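Local coordinates for protein molybdopterin synthase catalytic subunit (Homo sapiens, PDB 5MPO) that serves as the large, catalytic subunit of molybdopterin synthase, moving two sulfur atoms from thiocarboxylated MOCS2A into precursor Z to build the dithiolene of molybdopterin, at residues C[89-94]-C[123-128]; C[93-98]-C[111-116]. One frame throughout, in Å; residues are numbered along the deposited sequence.

Contact 1: C[89-94]-C[123-128]; sequences WPVKHI and LEAVSY
The indole of Trp89 lies against one turn of helix 119-136, touching Glu124, Ala125 and Tyr128. Trp89 is the first residue after helix 73-88 to leave helical geometry, and from there the chain runs through an inverse gamma turn centred on Pro90 into strand 91-99. The CB of Trp89 points toward the helix, and CG stands anti to the carbonyl carbon (chi1 -75°), which carries the indole over to the helix. Beyond CG the two long sides of the indole meet different partners. On the pyrrole side, NE1 donates a hydrogen bond of 2.9 Å to Glu124 OE1, with an N-H...O angle of 159°. The acceptor sits close to the plane of the indole and is approached on its anti side, somewhat out of the carboxylate plane, and the ring and carboxylate planes are 76° apart. CE2 and CZ2 follow, both 3.7 Å from Glu124 CB. On the other side, CE3 comes within 4.1 Å of Ala125 CB. The far corner of the six-membered ring rests on Tyr128, with CH2 3.7 Å from Tyr128 CB, and the two aromatic rings are inclined to each other. One face of the indole covers the helix backbone: Ala125 CA makes a CH-pi contact over the six-membered ring. Next to the indole, Val91 CG1 reaches Ala125 CB at 4.0 Å, and Ile85 of helix 73-88 also touches Ala125 and Tyr128. The single hydrogen bond thus joins the apolar and CH-pi contacts in orienting the ring, and the indole N-H probably stabilises the negative charge of the Glu124 carboxylate.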
loop_
_atom_site.group_PDB
_atom_site.type_symbol
_atom_site.label_atom_id
_atom_site.label_comp_id
_atom_site.label_asym_id
_atom_site.label_seq_id
_atom_site.Cartn_x
_atom_site.Cartn_y
_atom_site.Cartn_z
ATOM N N TRP C 89 -13.138 9.463 -1.347
ATOM C CA TRP C 89 -11.735 9.767 -1.363
ATOM C C TRP C 89 -11.324 10.501 -2.668
ATOM O O TRP C 89 -11.760 10.116 -3.728
ATOM C CB TRP C 89 -10.958 8.458 -1.268
ATOM C CG TRP C 89 -10.964 7.846 0.100
ATOM C CD1 TRP C 89 -10.353 8.353 1.224
ATOM C CD2 TRP C 89 -11.563 6.619 0.502
ATOM N NE1 TRP C 89 -10.534 7.525 2.280
ATOM C CE2 TRP C 89 -11.276 6.450 1.888
ATOM C CE3 TRP C 89 -12.277 5.623 -0.170
ATOM C CZ2 TRP C 89 -11.694 5.326 2.628
ATOM C CZ3 TRP C 89 -12.734 4.488 0.572
ATOM C CH2 TRP C 89 -12.433 4.364 1.964
ATOM N N PRO C 90 -10.433 11.524 -2.582
ATOM C CA PRO C 90 -9.944 12.304 -3.742
ATOM C C PRO C 90 -8.860 11.598 -4.534
ATOM O O PRO C 90 -7.762 12.121 -4.704
ATOM C CB PRO C 90 -9.351 13.560 -3.091
ATOM C CG PRO C 90 -8.846 13.089 -1.763
ATOM C CD PRO C 90 -9.899 12.080 -1.304
ATOM N N VAL C 91 -9.190 10.462 -5.108
ATOM C CA VAL C 91 -8.197 9.682 -5.844
ATOM C C VAL C 91 -8.201 10.075 -7.318
ATOM O O VAL C 91 -9.209 10.526 -7.835
ATOM C CB VAL C 91 -8.425 8.146 -5.670
ATOM C CG1 VAL C 91 -8.438 7.784 -4.195
ATOM C CG2 VAL C 91 -9.709 7.657 -6.371
ATOM N N LYS C 92 -7.105 9.818 -8.014
ATOM C CA LYS C 92 -7.063 10.086 -9.423
ATOM C C LYS C 92 -7.392 8.829 -10.232
ATOM O O LYS C 92 -8.481 8.749 -10.769
ATOM C CB LYS C 92 -5.704 10.658 -9.811
ATOM C CG LYS C 92 -5.629 11.123 -11.250
ATOM C CD LYS C 92 -6.746 12.122 -11.541
ATOM C CE LYS C 92 -6.552 12.837 -12.862
ATOM N NZ LYS C 92 -7.775 13.620 -13.179
ATOM N N HIS C 93 -6.456 7.872 -10.264
ATOM C CA HIS C 93 -6.539 6.597 -10.971
ATOM C C HIS C 93 -6.593 5.356 -9.990
ATOM O O HIS C 93 -5.922 5.318 -8.947
ATOM C CB HIS C 93 -5.301 6.372 -11.884
ATOM C CG HIS C 93 -5.003 7.496 -12.821
ATOM N ND1 HIS C 93 -5.943 8.040 -13.667
ATOM C CD2 HIS C 93 -3.845 8.162 -13.062
ATOM C CE1 HIS C 93 -5.387 9.014 -14.362
ATOM N NE2 HIS C 93 -4.108 9.094 -14.019
ATOM N N ILE C 94 -7.342 4.337 -10.389
ATOM C CA ILE C 94 -7.468 3.055 -9.670
ATOM C C ILE C 94 -7.197 1.953 -10.734
ATOM O O ILE C 94 -7.704 2.019 -11.906
ATOM C CB ILE C 94 -8.888 2.926 -9.120
ATOM C CG1 ILE C 94 -9.319 4.176 -8.342
ATOM C CG2 ILE C 94 -9.056 1.635 -8.405
ATOM C CD1 ILE C 94 -10.774 4.165 -7.904
ATOM N N LEU C 123 -3.847 5.277 0.573
ATOM C CA LEU C 123 -3.741 4.139 1.512
ATOM C C LEU C 123 -5.083 3.644 1.937
ATOM O O LEU C 123 -5.302 2.469 2.005
ATOM C CB LEU C 123 -3.025 4.545 2.781
ATOM C CG LEU C 123 -1.533 4.850 2.578
ATOM C CD1 LEU C 123 -1.016 5.921 3.575
ATOM C CD2 LEU C 123 -0.751 3.527 2.663
ATOM N N GLU C 124 -5.975 4.547 2.278
ATOM C CA GLU C 124 -7.299 4.138 2.709
ATOM C C GLU C 124 -8.112 3.487 1.572
ATOM O O GLU C 124 -8.798 2.516 1.814
ATOM C CB GLU C 124 -8.054 5.322 3.308
ATOM C CG GLU C 124 -7.468 5.753 4.672
ATOM C CD GLU C 124 -8.171 6.949 5.313
ATOM O OE1 GLU C 124 -9.252 7.328 4.888
ATOM O OE2 GLU C 124 -7.625 7.538 6.262
ATOM N N ALA C 125 -8.023 4.010 0.352
ATOM C CA ALA C 125 -8.773 3.483 -0.765
ATOM C C ALA C 125 -8.263 2.089 -1.158
ATOM O O ALA C 125 -9.051 1.219 -1.510
ATOM C CB ALA C 125 -8.730 4.436 -1.944
ATOM N N VAL C 126 -6.967 1.849 -1.021
ATOM C CA VAL C 126 -6.427 0.552 -1.351
ATOM C C VAL C 126 -6.948 -0.439 -0.351
ATOM O O VAL C 126 -7.368 -1.560 -0.689
ATOM C CB VAL C 126 -4.903 0.555 -1.356
ATOM C CG1 VAL C 126 -4.337 -0.851 -1.218
ATOM C CG2 VAL C 126 -4.416 1.138 -2.663
ATOM N N SER C 127 -6.941 -0.010 0.887
ATOM C CA SER C 127 -7.400 -0.850 1.959
ATOM C C SER C 127 -8.895 -1.211 1.799
ATOM O O SER C 127 -9.250 -2.363 1.910
ATOM C CB SER C 127 -7.132 -0.158 3.289
ATOM O OG SER C 127 -7.502 -1.007 4.330
ATOM N N TYR C 128 -9.745 -0.220 1.544
ATOM C CA TYR C 128 -11.140 -0.462 1.246
ATOM C C TYR C 128 -11.335 -1.367 -0.011
ATOM O O TYR C 128 -12.223 -2.191 -0.034
ATOM C CB TYR C 128 -11.864 0.837 0.977
ATOM C CG TYR C 128 -13.311 0.621 0.554
ATOM C CD1 TYR C 128 -14.328 0.344 1.525
ATOM C CD2 TYR C 128 -13.688 0.688 -0.814
ATOM C CE1 TYR C 128 -15.657 0.192 1.153
ATOM C CE2 TYR C 128 -15.031 0.509 -1.207
ATOM C CZ TYR C 128 -16.016 0.254 -0.242
ATOM O OH TYR C 128 -17.339 0.062 -0.633
#

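Contact 2: C[93-98]-C[111-116]; sequences HIAVFH and IIAVSS
Strands 93-98 and 111-116 run antiparallel, their axes 4.8 Å apart at closest approach and their directions 177° from one another. They form the central pair of the four-stranded mixed sheet in this MoaE-family subunit, between strands 20-25 and 45-52. Ala95 with Ala113 and Phe97 with Ile111 are hydrogen-bonded pairs, each joined by two backbone bonds; the shortest, Phe97 N to Ile111 O, measures 2.8 Å. Val96 with Ile112, between these two, and Ile94 with Val114, on the His93 side of Ala95-Ala113, are non-hydrogen-bonded pairs, and their side chains enter the layer under helices 73-88 and 119-136. There Val96 CG1 meets Ile112 CG1 at 4.2 Å, while Ile94 CG2 and Val114 CG2 touch more loosely. The opposite face carries Ala95, Ala113, Phe97 and Ile111, with Ala95 CB 4.4 Å from Ala113 CB, and helix 31-38 packs on Ala95, Phe97 and Ile111. At the His93 end Ser115 N hydrogen-bonds His93 O. Ser115 OG, placed between its own backbone N and carbonyl carbon (chi1 57°), also hydrogen-bonds Val38 O and accepts a 3.3 Å bond from His93 N.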
loop_
_atom_site.group_PDB
_atom_site.type_symbol
_atom_site.label_atom_id
_atom_site.label_comp_id
_atom_site.label_asym_id
_atom_site.label_seq_id
_atom_site.Cartn_x
_atom_site.Cartn_y
_atom_site.Cartn_z
ATOM N N HIS C 93 -6.456 7.872 -10.264
ATOM C CA HIS C 93 -6.539 6.597 -10.971
ATOM C C HIS C 93 -6.593 5.356 -9.990
ATOM O O HIS C 93 -5.922 5.318 -8.947
ATOM C CB HIS C 93 -5.301 6.372 -11.884
ATOM C CG HIS C 93 -5.003 7.496 -12.821
ATOM N ND1 HIS C 93 -5.943 8.040 -13.667
ATOM C CD2 HIS C 93 -3.845 8.162 -13.062
ATOM C CE1 HIS C 93 -5.387 9.014 -14.362
ATOM N NE2 HIS C 93 -4.108 9.094 -14.019
ATOM N N ILE C 94 -7.342 4.337 -10.389
ATOM C CA ILE C 94 -7.468 3.055 -9.670
ATOM C C ILE C 94 -7.197 1.953 -10.734
ATOM O O ILE C 94 -7.704 2.019 -11.906
ATOM C CB ILE C 94 -8.888 2.926 -9.120
ATOM C CG1 ILE C 94 -9.319 4.176 -8.342
ATOM C CG2 ILE C 94 -9.056 1.635 -8.405
ATOM C CD1 ILE C 94 -10.774 4.165 -7.904
ATOM N N ALA C 95 -6.308 1.033 -10.394
ATOM C CA ALA C 95 -6.043 -0.105 -11.217
ATOM C C ALA C 95 -6.315 -1.308 -10.349
ATOM O O ALA C 95 -5.897 -1.319 -9.197
ATOM C CB ALA C 95 -4.616 -0.111 -11.672
ATOM N N VAL C 96 -7.062 -2.284 -10.874
ATOM C CA VAL C 96 -7.307 -3.571 -10.184
ATOM C C VAL C 96 -7.091 -4.724 -11.132
ATOM O O VAL C 96 -7.834 -4.882 -12.085
ATOM C CB VAL C 96 -8.712 -3.713 -9.624
ATOM C CG1 VAL C 96 -8.862 -5.102 -8.977
ATOM C CG2 VAL C 96 -9.040 -2.563 -8.659
ATOM N N PHE C 97 -6.059 -5.514 -10.852
ATOM C CA PHE C 97 -5.645 -6.581 -11.730
ATOM C C PHE C 97 -5.759 -7.848 -10.969
ATOM O O PHE C 97 -5.124 -7.986 -9.921
ATOM C CB PHE C 97 -4.227 -6.364 -12.201
ATOM C CG PHE C 97 -4.130 -5.481 -13.390
ATOM C CD1 PHE C 97 -4.525 -4.178 -13.311
ATOM C CD2 PHE C 97 -3.680 -5.959 -14.589
ATOM C CE1 PHE C 97 -4.469 -3.331 -14.420
ATOM C CE2 PHE C 97 -3.619 -5.130 -15.714
ATOM C CZ PHE C 97 -4.020 -3.798 -15.632
ATOM N N HIS C 98 -6.601 -8.764 -11.438
ATOM C CA HIS C 98 -6.720 -10.058 -10.764
ATOM C C HIS C 98 -6.385 -11.193 -11.712
ATOM O O HIS C 98 -6.844 -11.225 -12.835
ATOM C CB HIS C 98 -8.107 -10.207 -10.149
ATOM C CG HIS C 98 -8.183 -11.198 -9.021
ATOM N ND1 HIS C 98 -7.716 -12.501 -9.132
ATOM C CD2 HIS C 98 -8.711 -11.097 -7.781
ATOM C CE1 HIS C 98 -7.965 -13.158 -8.020
ATOM N NE2 HIS C 98 -8.554 -12.328 -7.178
ATOM N N ILE C 111 -3.282 -7.289 -7.818
ATOM C CA ILE C 111 -2.513 -6.088 -7.601
ATOM C C ILE C 111 -3.548 -5.024 -7.742
ATOM O O ILE C 111 -4.254 -4.936 -8.760
ATOM C CB ILE C 111 -1.380 -5.893 -8.629
ATOM C CG1 ILE C 111 -0.309 -6.966 -8.516
ATOM C CG2 ILE C 111 -0.674 -4.558 -8.495
ATOM C CD1 ILE C 111 0.701 -6.869 -9.658
ATOM N N ILE C 112 -3.626 -4.213 -6.694
ATOM C CA ILE C 112 -4.443 -3.008 -6.631
ATOM C C ILE C 112 -3.514 -1.827 -6.414
ATOM O O ILE C 112 -2.587 -1.880 -5.579
ATOM C CB ILE C 112 -5.428 -3.082 -5.468
ATOM C CG1 ILE C 112 -6.407 -4.242 -5.668
ATOM C CG2 ILE C 112 -6.224 -1.800 -5.398
ATOM C CD1 ILE C 112 -7.155 -4.688 -4.428
ATOM N N ALA C 113 -3.756 -0.781 -7.171
ATOM C CA ALA C 113 -3.034 0.443 -7.043
ATOM C C ALA C 113 -4.004 1.645 -7.102
ATOM O O ALA C 113 -4.938 1.638 -7.891
ATOM C CB ALA C 113 -2.006 0.527 -8.157
ATOM N N VAL C 114 -3.732 2.675 -6.296
ATOM C CA VAL C 114 -4.463 3.940 -6.302
ATOM C C VAL C 114 -3.505 5.089 -6.219
ATOM O O VAL C 114 -2.607 5.045 -5.379
ATOM C CB VAL C 114 -5.433 4.057 -5.084
ATOM C CG1 VAL C 114 -6.225 5.362 -5.168
ATOM C CG2 VAL C 114 -6.396 2.878 -5.062
ATOM N N SER C 115 -3.709 6.112 -7.054
ATOM C CA SER C 115 -2.936 7.390 -6.971
ATOM C C SER C 115 -3.802 8.538 -6.508
ATOM O O SER C 115 -4.958 8.613 -6.851
ATOM C CB SER C 115 -2.315 7.782 -8.330
ATOM O OG SER C 115 -3.318 7.890 -9.351
ATOM N N SER C 116 -3.242 9.451 -5.746
ATOM C CA SER C 116 -3.956 10.684 -5.356
ATOM C C SER C 116 -2.929 11.782 -5.033
ATOM O O SER C 116 -1.739 11.523 -4.954
ATOM C CB SER C 116 -4.826 10.443 -4.120
ATOM O OG SER C 116 -4.012 9.943 -3.072
#

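Overall arrangement
From the N-terminal side, the chain leaves helix 73-88, passes through 89-94 and runs on as the strand containing 93-98, so both contacts start from one stretch and share His93 and Ile94. Contact 2 closes the shorter loop, with 12 intervening residues, by bringing 111-116 back beside the first strand. The chain then turns into helix 119-136, and contact 1 closes a loop of 28 residues between 89-94 and 123-128; apart from the shared residues, contact 2 nests wholly within it. Val114 bridges the two contacts, its methyls packing on Val91 and Val126, and Lys92 N probably hydrogen-bonds Ser115 O. Together they tie neighbouring strands of the mixed sheet to the helix that packs on them and to the end of helix 73-88.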